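Long-range contacts in hydrazine synthase subunit alpha (Candidatus Kuenenia stuttgartiensis, PDB 5C2V), which catalyses the condensation of hydroxylamine with ammonia to give hydrazine, the second half-reaction of the hydrazine synthase complex: residues K23-P28 with V388-K393; D75-F80 with V96-G101; Q312-S317 with K324-L329; E422-S427 with S626-Q631. All coordinates share one frame; numbering follows the deposited sequence.

Interaction 1: K23-P28 with V388-K393; sequences KEVQGP and VYVKYK
V25 and Q26, at the end of helix 18-25, lie against V390 in the loop that follows strand 381-387. The touching parts run in nearly opposite directions, 162° apart. One backbone hydrogen bond links them. V390 N donates to Q26 O over 3.1 Å, in the carbonyl plane and on a lone pair. A CA-H...O contact runs beside it, from Q26 CA to V390 O at 3.3 Å. G27 then leaves the helix with positive phi, and the chain turns away toward P28.

Apolar contacts flank the bond. The two methyls of V25 split the work. CG1 reaches the Y392 side chain, 3.7 Å from Y392 CB, near the plane of the ring at its edge. CG2 meets V390 CG1 at 4.0 Å. The side chains of V25 and V390 cross at about a right angle. On the other flank, Q26 CG sits 3.4 Å from Y389 CD2. Q26 is extended, with CG anti to the backbone N (chi1 179°). Beyond CG the amide leads away from the ring, and its NE2 makes a weak bond to D345.

Outside the pair, V388 bonds through its backbone to Q31, where the last propeller strand, 381-387, joins the first blade. Y392 also packs on R20 of the gamma subunit. The chemistry is thus one backbone bond between two hydrocarbon patches, while K391 NZ turns to Y341 OH.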
loop_
_atom_site.group_PDB
_atom_site.type_symbol
_atom_site.label_atom_id
_atom_site.label_comp_id
_atom_site.label_asym_id
_atom_site.label_seq_id
_atom_site.Cartn_x
_atom_site.Cartn_y
_atom_site.Cartn_z
ATOM N N LYS D 23 -36.041 -2.080 -20.990
ATOM C CA LYS D 23 -37.032 -2.518 -20.012
ATOM C C LYS D 23 -38.342 -2.910 -20.699
ATOM O O LYS D 23 -39.015 -3.852 -20.278
ATOM C CB LYS D 23 -37.277 -1.418 -18.974
ATOM C CG LYS D 23 -36.030 -1.024 -18.192
ATOM C CD LYS D 23 -36.314 0.070 -17.175
ATOM C CE LYS D 23 -37.005 -0.483 -15.939
ATOM N NZ LYS D 23 -36.118 -1.409 -15.180
ATOM N N GLU D 24 -38.696 -2.178 -21.749
ATOM C CA GLU D 24 -39.903 -2.447 -22.529
ATOM C C GLU D 24 -39.726 -3.558 -23.564
ATOM O O GLU D 24 -40.622 -4.376 -23.773
ATOM C CB GLU D 24 -40.370 -1.168 -23.232
ATOM C CG GLU D 24 -40.713 -0.033 -22.282
ATOM C CD GLU D 24 -40.744 1.326 -22.961
ATOM O OE1 GLU D 24 -40.223 1.447 -24.091
ATOM O OE2 GLU D 24 -41.287 2.276 -22.359
ATOM N N VAL D 25 -38.568 -3.576 -24.218
ATOM C CA VAL D 25 -38.345 -4.459 -25.359
ATOM C C VAL D 25 -37.971 -5.873 -24.921
ATOM O O VAL D 25 -37.943 -6.798 -25.733
ATOM C CB VAL D 25 -37.242 -3.899 -26.285
ATOM C CG1 VAL D 25 -35.863 -4.222 -25.729
ATOM C CG2 VAL D 25 -37.396 -4.444 -27.700
ATOM N N GLN D 26 -37.692 -6.034 -23.631
ATOM C CA GLN D 26 -37.278 -7.321 -23.079
ATOM C C GLN D 26 -38.294 -8.435 -23.325
ATOM O O GLN D 26 -38.025 -9.382 -24.066
ATOM C CB GLN D 26 -37.026 -7.192 -21.578
ATOM C CG GLN D 26 -36.612 -8.493 -20.919
ATOM C CD GLN D 26 -36.907 -8.508 -19.437
ATOM O OE1 GLN D 26 -35.998 -8.588 -18.611
ATOM N NE2 GLN D 26 -38.187 -8.432 -19.091
ATOM N N GLY D 27 -39.458 -8.319 -22.694
ATOM C CA GLY D 27 -40.468 -9.360 -22.757
ATOM C C GLY D 27 -40.283 -10.360 -21.633
ATOM O O GLY D 27 -39.267 -10.336 -20.941
ATOM N N PRO D 28 -41.272 -11.247 -21.437
ATOM C CA PRO D 28 -41.210 -12.269 -20.385
ATOM C C PRO D 28 -40.079 -13.272 -20.610
ATOM O O PRO D 28 -39.715 -13.532 -21.757
ATOM C CB PRO D 28 -42.574 -12.964 -20.486
ATOM C CG PRO D 28 -43.454 -11.989 -21.199
ATOM C CD PRO D 28 -42.556 -11.274 -22.157
ATOM N N VAL D 388 -33.006 -16.016 -21.898
ATOM C CA VAL D 388 -33.443 -15.636 -23.233
ATOM C C VAL D 388 -34.487 -14.520 -23.151
ATOM O O VAL D 388 -35.400 -14.556 -22.322
ATOM C CB VAL D 388 -34.001 -16.850 -24.031
ATOM C CG1 VAL D 388 -33.018 -18.010 -23.977
ATOM C CG2 VAL D 388 -35.365 -17.291 -23.518
ATOM N N TYR D 389 -34.306 -13.515 -24.003
ATOM C CA TYR D 389 -35.205 -12.369 -24.104
ATOM C C TYR D 389 -34.717 -11.452 -25.213
ATOM O O TYR D 389 -33.572 -11.556 -25.657
ATOM C CB TYR D 389 -35.295 -11.598 -22.779
ATOM C CG TYR D 389 -34.028 -10.878 -22.368
ATOM C CD1 TYR D 389 -33.022 -11.538 -21.673
ATOM C CD2 TYR D 389 -33.846 -9.531 -22.656
ATOM C CE1 TYR D 389 -31.868 -10.878 -21.287
ATOM C CE2 TYR D 389 -32.699 -8.864 -22.273
ATOM C CZ TYR D 389 -31.712 -9.542 -21.592
ATOM O OH TYR D 389 -30.567 -8.878 -21.213
ATOM N N VAL D 390 -35.582 -10.549 -25.658
ATOM C CA VAL D 390 -35.218 -9.627 -26.724
ATOM C C VAL D 390 -34.397 -8.468 -26.172
ATOM O O VAL D 390 -34.854 -7.725 -25.303
ATOM C CB VAL D 390 -36.461 -9.080 -27.449
ATOM C CG1 VAL D 390 -36.048 -8.125 -28.558
ATOM C CG2 VAL D 390 -37.292 -10.225 -28.007
ATOM N N LYS D 391 -33.180 -8.321 -26.684
ATOM C CA LYS D 391 -32.278 -7.275 -26.223
ATOM C C LYS D 391 -32.310 -6.061 -27.139
ATOM O O LYS D 391 -32.240 -6.194 -28.361
ATOM C CB LYS D 391 -30.846 -7.803 -26.127
ATOM C CG LYS D 391 -30.645 -8.860 -25.064
ATOM C CD LYS D 391 -29.223 -9.376 -25.083
ATOM C CE LYS D 391 -29.008 -10.408 -24.000
ATOM N NZ LYS D 391 -27.630 -10.966 -24.048
ATOM N N TYR D 392 -32.414 -4.879 -26.542
ATOM C CA TYR D 392 -32.339 -3.644 -27.305
ATOM C C TYR D 392 -30.925 -3.471 -27.843
ATOM O O TYR D 392 -29.959 -3.917 -27.222
ATOM C CB TYR D 392 -32.740 -2.444 -26.447
ATOM C CG TYR D 392 -33.039 -1.201 -27.252
ATOM C CD1 TYR D 392 -34.238 -1.071 -27.941
ATOM C CD2 TYR D 392 -32.126 -0.158 -27.323
ATOM C CE1 TYR D 392 -34.519 0.061 -28.679
ATOM C CE2 TYR D 392 -32.398 0.980 -28.060
ATOM C CZ TYR D 392 -33.596 1.084 -28.735
ATOM O OH TYR D 392 -33.873 2.215 -29.469
ATOM N N LYS D 393 -30.802 -2.832 -29.000
ATOM C CA LYS D 393 -29.501 -2.663 -29.632
ATOM C C LYS D 393 -28.867 -1.324 -29.277
ATOM O O LYS D 393 -29.503 -0.277 -29.399
ATOM C CB LYS D 393 -29.623 -2.794 -31.150
ATOM C CG LYS D 393 -29.925 -4.204 -31.624
ATOM C CD LYS D 393 -30.189 -4.234 -33.121
ATOM C CE LYS D 393 -30.579 -5.627 -33.585
ATOM N NZ LYS D 393 -30.272 -5.837 -35.028
#

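Interaction 2: D75-F80 with V96-G101; sequences DFATAF and VHKKGG. With BET (trimethyl glycine), chain B.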
loop_
_atom_site.group_PDB
_atom_site.type_symbol
_atom_site.label_atom_id
_atom_site.label_comp_id
_atom_site.label_asym_id
_atom_site.label_seq_id
_atom_site.Cartn_x
_atom_site.Cartn_y
_atom_site.Cartn_z
ATOM N N ASP D 75 -22.378 -32.173 -29.601
ATOM C CA ASP D 75 -21.350 -32.364 -30.620
ATOM C C ASP D 75 -19.991 -31.806 -30.191
ATOM O O ASP D 75 -18.977 -32.063 -30.841
ATOM C CB ASP D 75 -21.776 -31.712 -31.938
ATOM C CG ASP D 75 -22.968 -32.401 -32.569
ATOM O OD1 ASP D 75 -23.759 -33.020 -31.828
ATOM O OD2 ASP D 75 -23.112 -32.322 -33.808
ATOM N N PHE D 76 -19.973 -31.042 -29.104
ATOM C CA PHE D 76 -18.740 -30.419 -28.627
ATOM C C PHE D 76 -18.199 -31.090 -27.369
ATOM O O PHE D 76 -18.946 -31.359 -26.429
ATOM C CB PHE D 76 -18.962 -28.930 -28.352
ATOM C CG PHE D 76 -19.201 -28.112 -29.588
ATOM C CD1 PHE D 76 -18.136 -27.571 -30.289
ATOM C CD2 PHE D 76 -20.486 -27.876 -30.043
ATOM C CE1 PHE D 76 -18.350 -26.814 -31.427
ATOM C CE2 PHE D 76 -20.707 -27.120 -31.179
ATOM C CZ PHE D 76 -19.637 -26.589 -31.871
ATOM N N ALA D 77 -16.895 -31.348 -27.354
ATOM C CA ALA D 77 -16.238 -31.884 -26.169
ATOM C C ALA D 77 -16.216 -30.831 -25.067
ATOM O O ALA D 77 -16.447 -31.132 -23.896
ATOM C CB ALA D 77 -14.826 -32.344 -26.500
ATOM N N THR D 78 -15.941 -29.591 -25.459
ATOM C CA THR D 78 -15.920 -28.467 -24.533
ATOM C C THR D 78 -16.710 -27.297 -25.105
ATOM O O THR D 78 -16.443 -26.853 -26.219
ATOM C CB THR D 78 -14.481 -28.007 -24.231
ATOM O OG1 THR D 78 -13.735 -29.093 -23.670
ATOM C CG2 THR D 78 -14.486 -26.838 -23.257
ATOM N N ALA D 79 -17.688 -26.807 -24.352
ATOM C CA ALA D 79 -18.482 -25.666 -24.793
ATOM C C ALA D 79 -18.858 -24.758 -23.627
ATOM O O ALA D 79 -19.268 -25.233 -22.567
ATOM C CB ALA D 79 -19.723 -26.139 -25.512
ATOM N N PHE D 80 -18.733 -23.450 -23.836
ATOM C CA PHE D 80 -18.973 -22.476 -22.776
ATOM C C PHE D 80 -19.147 -21.059 -23.326
ATOM O O PHE D 80 -19.151 -20.851 -24.541
ATOM C CB PHE D 80 -17.828 -22.507 -21.757
ATOM C CG PHE D 80 -16.470 -22.249 -22.353
ATOM C CD1 PHE D 80 -15.779 -23.257 -23.008
ATOM C CD2 PHE D 80 -15.881 -21.001 -22.247
ATOM C CE1 PHE D 80 -14.532 -23.021 -23.554
ATOM C CE2 PHE D 80 -14.632 -20.760 -22.791
ATOM C CZ PHE D 80 -13.957 -21.771 -23.446
ATOM N N VAL D 96 -14.989 -26.405 -28.255
ATOM C CA VAL D 96 -14.031 -27.328 -28.844
ATOM C C VAL D 96 -14.784 -28.496 -29.467
ATOM O O VAL D 96 -15.377 -29.310 -28.759
ATOM C CB VAL D 96 -13.026 -27.858 -27.805
ATOM C CG1 VAL D 96 -11.975 -28.725 -28.480
ATOM C CG2 VAL D 96 -12.373 -26.705 -27.061
ATOM N N HIS D 97 -14.762 -28.571 -30.794
ATOM C CA HIS D 97 -15.480 -29.615 -31.513
ATOM C C HIS D 97 -14.872 -30.983 -31.219
ATOM O O HIS D 97 -13.662 -31.102 -31.033
ATOM C CB HIS D 97 -15.464 -29.335 -33.017
ATOM C CG HIS D 97 -16.518 -30.075 -33.782
ATOM N ND1 HIS D 97 -17.661 -30.566 -33.190
ATOM C CD2 HIS D 97 -16.600 -30.400 -35.093
ATOM C CE1 HIS D 97 -18.403 -31.165 -34.106
ATOM N NE2 HIS D 97 -17.786 -31.080 -35.266
ATOM N N LYS D 98 -15.716 -32.011 -31.176
ATOM C CA LYS D 98 -15.253 -33.371 -30.913
ATOM C C LYS D 98 -14.332 -33.874 -32.021
ATOM O O LYS D 98 -13.585 -34.834 -31.833
ATOM C CB LYS D 98 -16.440 -34.323 -30.746
ATOM C CG LYS D 98 -17.113 -34.246 -29.384
ATOM C CD LYS D 98 -18.215 -35.287 -29.250
ATOM C CE LYS D 98 -18.827 -35.267 -27.859
ATOM N NZ LYS D 98 -19.900 -36.289 -27.705
ATOM N N LYS D 99 -14.395 -33.219 -33.177
ATOM C CA LYS D 99 -13.544 -33.565 -34.307
ATOM C C LYS D 99 -12.283 -32.703 -34.341
ATOM O O LYS D 99 -11.474 -32.810 -35.262
ATOM C CB LYS D 99 -14.321 -33.426 -35.616
ATOM C CG LYS D 99 -15.569 -34.292 -35.676
ATOM C CD LYS D 99 -16.394 -34.004 -36.918
ATOM C CE LYS D 99 -17.675 -34.825 -36.924
ATOM N NZ LYS D 99 -18.534 -34.513 -38.100
ATOM N N GLY D 100 -12.123 -31.852 -33.331
ATOM C CA GLY D 100 -10.946 -31.008 -33.223
ATOM C C GLY D 100 -11.143 -29.599 -33.750
ATOM O O GLY D 100 -12.271 -29.125 -33.883
ATOM N N GLY D 101 -10.034 -28.928 -34.043
ATOM C CA GLY D 101 -10.069 -27.570 -34.557
ATOM C C GLY D 101 -9.635 -26.553 -33.520
ATOM O O GLY D 101 -9.358 -25.397 -33.846
HETATM N N BET B . -20.058 -33.897 -23.218
HETATM C CA BET B . -20.961 -35.098 -22.965
HETATM C C BET B . -21.936 -34.792 -21.707
HETATM O O BET B . -21.662 -35.466 -20.683
HETATM O OXT BET B . -22.826 -33.938 -21.926
HETATM C C1 BET B . -18.786 -34.346 -23.913
HETATM C C2 BET B . -19.665 -33.210 -21.910
HETATM C C3 BET B . -20.737 -32.915 -24.156
#
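A77 and T78 both face V96, so a classic beta bulge interrupts the antiparallel hairpin of strands 76-84 and 90-97, in one four-stranded sheet of the propeller. V96 O receives two weak bonds, from A77 N at 2.9 Å and from T78 N at 3.4 Å. V96 N donates to T78 O. Before the bulge, F76 and H97 form a non-hydrogen-bonded pair.

D75 O also has two donors. K98 N binds it at 3.3 Å in the carbonyl plane, and H97 ND1 adds a weak bond at 3.1 Å. The imidazole meets this oxygen at its edge. H97 ND1 also lies over one face of the F76 ring, toward the rim, with the ring planes 51° apart. F76 CD1 packs on the H97 backbone, 3.6 Å from H97 CA.

The extended K98 chain runs along D75 and A77, its CG 3.5 Å from A77 N, and its ammonium binds N74 O.

Trimethyl glycine lies beside the bulge. Its C3 methyl is 3.3 Å from F76 O and its C1 methyl is 4.0 Å from A77 O. Two carbonyl oxygens thus face the quaternary ammonium head, which offers no N-H, so their attraction to it is probably electrostatic.

Interaction 3: Q312-S317 with K324-L329; sequences QLAAVS and KTYEKL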
loop_
_atom_site.group_PDB
_atom_site.type_symbol
_atom_site.label_atom_id
_atom_site.label_comp_id
_atom_site.label_asym_id
_atom_site.label_seq_id
_atom_site.Cartn_x
_atom_site.Cartn_y
_atom_site.Cartn_z
ATOM N N GLN D 312 -16.213 -12.409 -4.874
ATOM C CA GLN D 312 -17.399 -11.695 -4.414
ATOM C C GLN D 312 -17.971 -10.805 -5.516
ATOM O O GLN D 312 -17.462 -10.786 -6.638
ATOM C CB GLN D 312 -17.074 -10.857 -3.177
ATOM C CG GLN D 312 -16.534 -11.667 -2.010
ATOM C CD GLN D 312 -17.503 -12.739 -1.547
ATOM O OE1 GLN D 312 -18.719 -12.586 -1.663
ATOM N NE2 GLN D 312 -16.967 -13.832 -1.019
ATOM N N LEU D 313 -19.031 -10.073 -5.192
ATOM C CA LEU D 313 -19.661 -9.168 -6.148
ATOM C C LEU D 313 -19.501 -7.712 -5.725
ATOM O O LEU D 313 -19.873 -7.336 -4.614
ATOM C CB LEU D 313 -21.147 -9.501 -6.310
ATOM C CG LEU D 313 -21.509 -10.837 -6.961
ATOM C CD1 LEU D 313 -23.019 -10.979 -7.078
ATOM C CD2 LEU D 313 -20.848 -10.968 -8.325
ATOM N N ALA D 314 -18.948 -6.897 -6.617
ATOM C CA ALA D 314 -18.774 -5.475 -6.340
ATOM C C ALA D 314 -19.486 -4.634 -7.392
ATOM O O ALA D 314 -19.779 -5.116 -8.486
ATOM C CB ALA D 314 -17.297 -5.121 -6.282
ATOM N N ALA D 315 -19.767 -3.377 -7.062
ATOM C CA ALA D 315 -20.484 -2.508 -7.986
ATOM C C ALA D 315 -20.046 -1.047 -7.902
ATOM O O ALA D 315 -19.796 -0.522 -6.817
ATOM C CB ALA D 315 -21.984 -2.613 -7.742
ATOM N N VAL D 316 -19.958 -0.401 -9.063
ATOM C CA VAL D 316 -19.718 1.040 -9.136
ATOM C C VAL D 316 -20.592 1.644 -10.230
ATOM O O VAL D 316 -20.672 1.100 -11.328
ATOM C CB VAL D 316 -18.233 1.379 -9.412
ATOM C CG1 VAL D 316 -17.386 1.155 -8.170
ATOM C CG2 VAL D 316 -17.696 0.568 -10.584
ATOM N N SER D 317 -21.245 2.763 -9.929
ATOM C CA SER D 317 -22.169 3.389 -10.874
ATOM C C SER D 317 -21.490 3.705 -12.204
ATOM O O SER D 317 -20.387 4.249 -12.232
ATOM C CB SER D 317 -22.763 4.667 -10.281
ATOM O OG SER D 317 -21.851 5.747 -10.377
ATOM N N LYS D 324 -16.884 7.017 -4.298
ATOM C CA LYS D 324 -18.077 7.418 -3.561
ATOM C C LYS D 324 -19.287 6.559 -3.924
ATOM O O LYS D 324 -20.219 6.425 -3.132
ATOM C CB LYS D 324 -18.382 8.900 -3.805
ATOM C CG LYS D 324 -18.618 9.265 -5.263
ATOM C CD LYS D 324 -18.797 10.767 -5.436
ATOM C CE LYS D 324 -17.524 11.524 -5.087
ATOM N NZ LYS D 324 -17.680 12.994 -5.275
ATOM N N THR D 325 -19.272 5.984 -5.124
ATOM C CA THR D 325 -20.358 5.114 -5.565
ATOM C C THR D 325 -20.052 3.627 -5.374
ATOM O O THR D 325 -20.890 2.776 -5.675
ATOM C CB THR D 325 -20.703 5.357 -7.048
ATOM O OG1 THR D 325 -19.631 4.890 -7.877
ATOM C CG2 THR D 325 -20.940 6.838 -7.306
ATOM N N TYR D 326 -18.857 3.313 -4.880
ATOM C CA TYR D 326 -18.450 1.920 -4.695
ATOM C C TYR D 326 -19.248 1.245 -3.583
ATOM O O TYR D 326 -19.607 1.883 -2.593
ATOM C CB TYR D 326 -16.949 1.832 -4.390
ATOM C CG TYR D 326 -16.433 0.419 -4.194
ATOM C CD1 TYR D 326 -16.399 -0.162 -2.931
ATOM C CD2 TYR D 326 -15.975 -0.331 -5.269
ATOM C CE1 TYR D 326 -15.929 -1.450 -2.748
ATOM C CE2 TYR D 326 -15.502 -1.621 -5.095
ATOM C CZ TYR D 326 -15.481 -2.174 -3.832
ATOM O OH TYR D 326 -15.012 -3.455 -3.653
ATOM N N GLU D 327 -19.523 -0.045 -3.752
ATOM C CA GLU D 327 -20.232 -0.814 -2.734
ATOM C C GLU D 327 -19.928 -2.309 -2.812
ATOM O O GLU D 327 -19.512 -2.818 -3.854
ATOM C CB GLU D 327 -21.740 -0.588 -2.850
ATOM C CG GLU D 327 -22.319 -0.936 -4.211
ATOM C CD GLU D 327 -23.826 -0.774 -4.258
ATOM O OE1 GLU D 327 -24.473 -0.908 -3.197
ATOM O OE2 GLU D 327 -24.364 -0.508 -5.353
ATOM N N LYS D 328 -20.141 -3.005 -1.698
ATOM C CA LYS D 328 -19.958 -4.451 -1.629
ATOM C C LYS D 328 -21.312 -5.154 -1.635
ATOM O O LYS D 328 -22.110 -4.985 -0.713
ATOM C CB LYS D 328 -19.172 -4.836 -0.375
ATOM C CG LYS D 328 -18.014 -5.786 -0.626
ATOM C CD LYS D 328 -16.902 -5.097 -1.395
ATOM C CE LYS D 328 -15.673 -5.981 -1.494
ATOM N NZ LYS D 328 -14.540 -5.275 -2.151
ATOM N N LEU D 329 -21.571 -5.935 -2.678
ATOM C CA LEU D 329 -22.867 -6.589 -2.837
ATOM C C LEU D 329 -23.005 -7.898 -2.059
ATOM O O LEU D 329 -24.120 -8.334 -1.774
ATOM C CB LEU D 329 -23.135 -6.850 -4.322
ATOM C CG LEU D 329 -23.166 -5.613 -5.219
ATOM C CD1 LEU D 329 -23.449 -5.997 -6.664
ATOM C CD2 LEU D 329 -24.194 -4.612 -4.713
#
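L313 to A315 pair antiparallel with E327 to L329 through three backbone bonds, L329 N to L313 O at 2.9 Å, A315 N to E327 O at 3.3 Å and E327 N to A315 O at 3.1 Å, with A314 and K328 as the non-hydrogen-bonded pair between them.

On the face of A315 and E327, A315 CB touches L329 CD1 at 3.8 Å and also the E327 CG methylene. L313 and L329 meet through their CB atoms, 3.9 Å apart. The Y326 ring packs on V316 and A314. V316 CG1 comes to the ring edge, near its plane, 3.6 Å from Y326 CD2. A314 CB lies obliquely by the same ring, near its hydroxyl end. With chi1 near -179°, Y326 swings its ring back along the strand toward A314.

T325 closes the other end. With chi1 69° its OG1 points at S317 N, which gives a weak bond of 3.4 Å. The same hydroxyl is bonded to F322 O and A320 O in the turn. T325 CG2 packs against S317 OG.

These are the last two strands of the four-stranded propeller blade 285-328, with 327-328 at its edge. Strand 297-303 lies on the other side of 312-317, and its E302 binds both Y326 OH and K328 NZ. K297 forms a salt bridge with E327. Y273 of strand 270-273 touches V316 and Y326, and Y337 of strand 336-342 touches Q312 and L313, so both neighbouring sheets meet this one.

Interaction 4: E422-S427 with S626-Q631; sequences EGYPHS and SGTTSQ
The Y424 ring meets the other segment at its edge, where T628 CG2 and T629 CG2 both lie near the ring plane. The first methyl is 3.5 Å from Y424 CE2 and 3.1 Å from Y424 OH. The second is 3.2 Å from Y424 OH. E422 OE1 lies in the ring plane at the same edge. Outside the two segments, the W428 ring meets Y424 with the planes about 60° apart, and Y424 also packs on V633.

The E422 carboxylate contacts the same threonine. E422 OE1 is 3.2 Å from T628 CG2, so this methyl touches both a carboxylate oxygen and the phenol oxygen. E422 is extended beyond CG and crosses T628 at about a right angle. Both threonines share one rotamer (chi1 -172° in T628), which leaves CG2 as the branch that faces Y424. T629 OG1 bonds instead to Y588 O.

The backbones touch once. S626 N donates a weak bond to E422 O at 3.3 Å, with an N-H...O angle of only 126°.

The contact joins the loop between strands 415-417 and 428-433 to a loop of the cytochrome c family region. Residues 587-589 back the second loop, with H587 bonded to T628 backbone to backbone and D589 bonded to S630 and Q631. Across the contact itself, methyl groups against oxygen atoms and one weak bond make a light surface junction, while the firmer polar bonds of 626-631 go to residues 587-589.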
loop_
_atom_site.group_PDB
_atom_site.type_symbol
_atom_site.label_atom_id
_atom_site.label_comp_id
_atom_site.label_asym_id
_atom_site.label_seq_id
_atom_site.Cartn_x
_atom_site.Cartn_y
_atom_site.Cartn_z
ATOM N N GLU D 422 -0.006 2.645 -50.778
ATOM C CA GLU D 422 0.737 3.893 -50.632
ATOM C C GLU D 422 2.247 3.681 -50.515
ATOM O O GLU D 422 3.028 4.584 -50.815
ATOM C CB GLU D 422 0.222 4.670 -49.421
ATOM C CG GLU D 422 -1.275 4.931 -49.465
ATOM C CD GLU D 422 -1.703 6.033 -48.519
ATOM O OE1 GLU D 422 -0.822 6.651 -47.889
ATOM O OE2 GLU D 422 -2.921 6.284 -48.412
ATOM N N GLY D 423 2.655 2.494 -50.077
ATOM C CA GLY D 423 4.064 2.145 -50.056
ATOM C C GLY D 423 4.780 2.365 -48.736
ATOM O O GLY D 423 6.011 2.401 -48.696
ATOM N N TYR D 424 4.021 2.516 -47.657
ATOM C CA TYR D 424 4.616 2.662 -46.332
ATOM C C TYR D 424 5.061 1.312 -45.781
ATOM O O TYR D 424 4.376 0.307 -45.970
ATOM C CB TYR D 424 3.636 3.327 -45.365
ATOM C CG TYR D 424 3.525 4.822 -45.544
ATOM C CD1 TYR D 424 4.519 5.668 -45.073
ATOM C CD2 TYR D 424 2.430 5.389 -46.179
ATOM C CE1 TYR D 424 4.428 7.035 -45.230
ATOM C CE2 TYR D 424 2.328 6.756 -46.343
ATOM C CZ TYR D 424 3.331 7.574 -45.865
ATOM O OH TYR D 424 3.245 8.936 -46.020
ATOM N N PRO D 425 6.218 1.285 -45.101
ATOM C CA PRO D 425 6.757 0.062 -44.496
ATOM C C PRO D 425 5.806 -0.540 -43.467
ATOM O O PRO D 425 5.748 -1.760 -43.313
ATOM C CB PRO D 425 8.051 0.540 -43.826
ATOM C CG PRO D 425 8.417 1.791 -44.550
ATOM C CD PRO D 425 7.116 2.437 -44.908
ATOM N N HIS D 426 5.066 0.320 -42.774
ATOM C CA HIS D 426 4.132 -0.119 -41.746
ATOM C C HIS D 426 2.996 0.889 -41.610
ATOM O O HIS D 426 3.162 2.064 -41.937
ATOM C CB HIS D 426 4.857 -0.295 -40.408
ATOM C CG HIS D 426 4.132 -1.164 -39.430
ATOM N ND1 HIS D 426 3.036 -0.734 -38.714
ATOM C CD2 HIS D 426 4.358 -2.443 -39.037
ATOM C CE1 HIS D 426 2.611 -1.710 -37.931
ATOM N NE2 HIS D 426 3.398 -2.757 -38.108
ATOM N N SER D 427 1.844 0.426 -41.138
ATOM C CA SER D 427 0.725 1.319 -40.859
ATOM C C SER D 427 1.117 2.299 -39.759
ATOM O O SER D 427 1.864 1.945 -38.847
ATOM C CB SER D 427 -0.516 0.523 -40.454
ATOM O OG SER D 427 -0.248 -0.306 -39.336
ATOM N N SER D 626 4.446 7.498 -51.365
ATOM C CA SER D 626 3.697 8.570 -52.010
ATOM C C SER D 626 3.942 9.929 -51.357
ATOM O O SER D 626 4.834 10.083 -50.522
ATOM C CB SER D 626 2.200 8.254 -51.996
ATOM O OG SER D 626 1.458 9.297 -52.604
ATOM N N GLY D 627 3.139 10.911 -51.755
ATOM C CA GLY D 627 3.256 12.272 -51.263
ATOM C C GLY D 627 2.227 12.637 -50.208
ATOM O O GLY D 627 1.902 13.811 -50.034
ATOM N N THR D 628 1.715 11.638 -49.497
ATOM C CA THR D 628 0.587 11.845 -48.592
ATOM C C THR D 628 1.002 12.395 -47.225
ATOM O O THR D 628 0.170 12.517 -46.326
ATOM C CB THR D 628 -0.211 10.544 -48.381
ATOM O OG1 THR D 628 -1.405 10.827 -47.639
ATOM C CG2 THR D 628 0.617 9.527 -47.626
ATOM N N THR D 629 2.287 12.693 -47.054
ATOM C CA THR D 629 2.731 13.444 -45.881
ATOM C C THR D 629 3.905 14.359 -46.227
ATOM O O THR D 629 4.684 14.075 -47.138
ATOM C CB THR D 629 3.129 12.516 -44.714
ATOM O OG1 THR D 629 3.315 13.295 -43.525
ATOM C CG2 THR D 629 4.411 11.761 -45.028
ATOM N N SER D 630 4.015 15.468 -45.502
ATOM C CA SER D 630 5.056 16.457 -45.755
ATOM C C SER D 630 6.399 16.051 -45.155
ATOM O O SER D 630 7.456 16.378 -45.696
ATOM C CB SER D 630 4.638 17.821 -45.199
ATOM O OG SER D 630 3.286 18.107 -45.512
ATOM N N GLN D 631 6.349 15.339 -44.035
ATOM C CA GLN D 631 7.549 15.020 -43.270
ATOM C C GLN D 631 8.213 13.727 -43.729
ATOM O O GLN D 631 7.543 12.828 -44.236
ATOM C CB GLN D 631 7.207 14.925 -41.781
ATOM C CG GLN D 631 6.290 16.028 -41.290
ATOM C CD GLN D 631 6.912 17.409 -41.381
ATOM O OE1 GLN D 631 8.130 17.552 -41.507
ATOM N NE2 GLN D 631 6.075 18.438 -41.322
#

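Overall arrangement
Interactions 1, 2 and 3 belong to the six-bladed propeller. Interactions 2 and 3 each join strands within one blade, and both are nested in the long loop that interaction 1 closes where the two ends of the propeller meet. From interaction 1 the centres of 2 and 3 are 30 and 25 Å away, and no two contacts touch. The nearest atoms of interactions 1 and 2 are about 13 Å apart. Interaction 4 ties in the cytochrome c region, its centre 45 to 48 Å from the others and across the chain's centre from interaction 3. Of the four, interaction 2 borders the trimethyl glycine pocket. None is at a haem site.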